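Local coordinates for protein CG4930 (Drosophila melanogaster, PDB 3ISM) that inhibits the nuclease EndoG by forming a complex with it, at residues 221-224 against 225-229. The protein carries 1 engineered substitution. Sequence-based numbering, arbitrary orientation.
Sequences EYRT and LMKRF
Met-226, Lys-227 and Arg-228 each direct their backbone N-H to the carbonyl four residues earlier, the i to i+4 pattern of an alpha helix; the shortest of these bonds is Lys-227 N to Arg-223 O at 2.8 Å. Leu-225 N to Glu-221 O, at 3.4 Å, is a weak member of the series. On the inward side, Met-226 SD sits 5.2 Å from the centroid of the Tyr-222 ring and 32° off its normal, an oblique Met-aromatic contact. Both chains leave with CG anti to the backbone N (chi1 165° and -158°), and the bend at chi2 of Met-226 brings SD obliquely over the ring. This pair belongs to the face by which helix 220-229 packs on helices 238-261 and 267-287 of an all-helical region: Tyr-222 and Met-226 both touch Ile-248, and Tyr-222, a buried residue, hydrogen-bonds through OH to Asp-283 OD2. Elsewhere on the helix, Thr-224 and Arg-228 run side by side; Thr-224 CG2 lies 3.7 Å from Arg-228 NH2, while Thr-224 OG1 hydrogen-bonds to Glu-220 O. Arg-223 and Lys-227 also point the same way, and Arg-223 CB lies 4.1 Å from Lys-227 CE; the charged groups are not in contact, Arg-223 NE lying 5.3 Å from Lys-227 NZ.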
ATOM      1  N   GLU C 221     -24.912 -28.048  21.537  1.00 50.76           N
ATOM      2  CA  GLU C 221     -24.090 -29.244  21.403  1.00 50.68           C
ATOM      3  C   GLU C 221     -23.375 -29.201  20.051  1.00 50.52           C
ATOM      4  O   GLU C 221     -22.208 -29.583  19.941  1.00 50.47           O
ATOM      5  CB  GLU C 221     -24.975 -30.490  21.507  1.00 50.72           C
ATOM      6  CG  GLU C 221     -24.229 -31.819  21.587  1.00 50.82           C
ATOM      7  CD  GLU C 221     -25.157 -32.989  21.886  1.00 50.75           C
ATOM      8  OE1 GLU C 221     -25.193 -33.945  21.079  1.00 50.67           O
ATOM      9  OE2 GLU C 221     -25.858 -32.946  22.922  1.00 50.37           O
ATOM     10  N   TYR C 222     -24.094 -28.728  19.034  1.00 50.40           N
ATOM     11  CA  TYR C 222     -23.547 -28.487  17.700  1.00 50.24           C
ATOM     12  C   TYR C 222     -22.560 -27.326  17.738  1.00 50.09           C
ATOM     13  O   TYR C 222     -21.495 -27.387  17.121  1.00 49.97           O
ATOM     14  CB  TYR C 222     -24.691 -28.198  16.710  1.00 50.28           C
ATOM     15  CG  TYR C 222     -24.289 -27.584  15.376  1.00 50.22           C
ATOM     16  CD1 TYR C 222     -24.106 -28.380  14.244  1.00 50.60           C
ATOM     17  CD2 TYR C 222     -24.128 -26.205  15.237  1.00 50.30           C
ATOM     18  CE1 TYR C 222     -23.748 -27.817  13.017  1.00 50.39           C
ATOM     19  CE2 TYR C 222     -23.764 -25.638  14.019  1.00 50.29           C
ATOM     20  CZ  TYR C 222     -23.579 -26.446  12.916  1.00 50.29           C
ATOM     21  OH  TYR C 222     -23.226 -25.877  11.714  1.00 50.29           O
ATOM     22  N   ARG C 223     -22.939 -26.272  18.462  1.00 49.96           N
ATOM     23  CA  ARG C 223     -22.138 -25.056  18.577  1.00 49.89           C
ATOM     24  C   ARG C 223     -20.787 -25.308  19.229  1.00 49.90           C
ATOM     25  O   ARG C 223     -19.753 -24.927  18.682  1.00 49.88           O
ATOM     26  CB  ARG C 223     -22.888 -23.983  19.370  1.00 49.86           C
ATOM     27  CG  ARG C 223     -23.922 -23.213  18.577  1.00 49.72           C
ATOM     28  CD  ARG C 223     -24.118 -21.829  19.172  1.00 49.70           C
ATOM     29  NE  ARG C 223     -25.174 -21.085  18.495  1.00 49.64           N
ATOM     30  CZ  ARG C 223     -26.366 -20.831  19.025  1.00 49.81           C
ATOM     31  NH1 ARG C 223     -26.659 -21.256  20.247  1.00 49.72           N
ATOM     32  NH2 ARG C 223     -27.265 -20.145  18.332  1.00 50.14           N
ATOM     33  N   THR C 224     -20.808 -25.952  20.396  1.00 49.90           N
ATOM     34  CA  THR C 224     -19.592 -26.228  21.160  1.00 49.87           C
ATOM     35  C   THR C 224     -18.636 -27.115  20.362  1.00 49.91           C
ATOM     36  O   THR C 224     -17.425 -26.893  20.373  1.00 49.85           O
ATOM     37  CB  THR C 224     -19.910 -26.871  22.532  1.00 49.84           C
ATOM     38  OG1 THR C 224     -21.007 -26.178  23.140  1.00 49.67           O
ATOM     39  CG2 THR C 224     -18.702 -26.800  23.464  1.00 49.91           C
ATOM     40  N   LEU C 225     -19.196 -28.095  19.652  1.00 49.90           N
ATOM     41  CA  LEU C 225     -18.417 -28.975  18.781  1.00 49.99           C
ATOM     42  C   LEU C 225     -17.786 -28.203  17.620  1.00 49.96           C
ATOM     43  O   LEU C 225     -16.667 -28.503  17.198  1.00 49.83           O
ATOM     44  CB  LEU C 225     -19.292 -30.113  18.246  1.00 49.98           C
ATOM     45  CG  LEU C 225     -18.589 -31.326  17.625  1.00 50.11           C
ATOM     46  CD1 LEU C 225     -17.828 -32.123  18.679  1.00 50.28           C
ATOM     47  CD2 LEU C 225     -19.592 -32.216  16.911  1.00 50.17           C
ATOM     48  N   MET C 226     -18.515 -27.210  17.115  1.00 50.03           N
ATOM     49  CA  MET C 226     -18.019 -26.335  16.058  1.00 50.13           C
ATOM     50  C   MET C 226     -16.967 -25.371  16.610  1.00 50.05           C
ATOM     51  O   MET C 226     -16.048 -24.972  15.898  1.00 49.94           O
ATOM     52  CB  MET C 226     -19.177 -25.551  15.430  1.00 50.29           C
ATOM     53  CG  MET C 226     -18.913 -25.028  14.018  1.00 50.56           C
ATOM     54  SD  MET C 226     -18.988 -26.322  12.759  1.00 51.19           S
ATOM     55  CE  MET C 226     -18.843 -25.339  11.271  1.00 50.82           C
ATOM     56  N   LYS C 227     -17.109 -25.004  17.881  1.00 49.97           N
ATOM     57  CA  LYS C 227     -16.162 -24.109  18.541  1.00 50.01           C
ATOM     58  C   LYS C 227     -14.852 -24.816  18.903  1.00 49.93           C
ATOM     59  O   LYS C 227     -13.795 -24.183  18.962  1.00 49.75           O
ATOM     60  CB  LYS C 227     -16.791 -23.479  19.787  1.00 50.07           C
ATOM     61  CG  LYS C 227     -17.823 -22.399  19.489  1.00 50.31           C
ATOM     62  CD  LYS C 227     -18.651 -22.066  20.722  1.00 50.48           C
ATOM     63  CE  LYS C 227     -19.924 -21.321  20.346  1.00 50.33           C
ATOM     64  NZ  LYS C 227     -20.817 -21.125  21.520  1.00 50.18           N
ATOM     65  N   ARG C 228     -14.931 -26.126  19.139  1.00 49.84           N
ATOM     66  CA  ARG C 228     -13.769 -26.929  19.525  1.00 49.74           C
ATOM     67  C   ARG C 228     -12.885 -27.315  18.339  1.00 49.68           C
ATOM     68  O   ARG C 228     -11.680 -27.049  18.344  1.00 49.59           O
ATOM     69  CB  ARG C 228     -14.204 -28.202  20.261  1.00 49.75           C
ATOM     70  CG  ARG C 228     -14.633 -28.002  21.703  1.00 49.64           C
ATOM     71  CD  ARG C 228     -14.788 -29.344  22.401  1.00 49.64           C
ATOM     72  NE  ARG C 228     -15.823 -29.309  23.432  1.00 49.80           N
ATOM     73  CZ  ARG C 228     -15.601 -29.099  24.728  1.00 49.95           C
ATOM     74  NH1 ARG C 228     -14.367 -28.900  25.182  1.00 50.06           N
ATOM     75  NH2 ARG C 228     -16.623 -29.090  25.573  1.00 50.04           N
ATOM     76  N   PHE C 229     -13.486 -27.945  17.331  1.00 49.57           N
ATOM     77  CA  PHE C 229     -12.725 -28.543  16.232  1.00 49.53           C
ATOM     78  C   PHE C 229     -12.675 -27.693  14.960  1.00 49.46           C
ATOM     79  O   PHE C 229     -11.791 -27.882  14.122  1.00 49.31           O
ATOM     80  CB  PHE C 229     -13.241 -29.957  15.926  1.00 49.54           C
ATOM     81  CG  PHE C 229     -13.129 -30.909  17.092  1.00 49.60           C
ATOM     82  CD1 PHE C 229     -11.884 -31.352  17.529  1.00 49.43           C
ATOM     83  CD2 PHE C 229     -14.267 -31.360  17.754  1.00 49.49           C
ATOM     84  CE1 PHE C 229     -11.773 -32.227  18.609  1.00 49.44           C
ATOM     85  CE2 PHE C 229     -14.165 -32.236  18.834  1.00 49.55           C
ATOM     86  CZ  PHE C 229     -12.914 -32.670  19.261  1.00 49.49           C
TER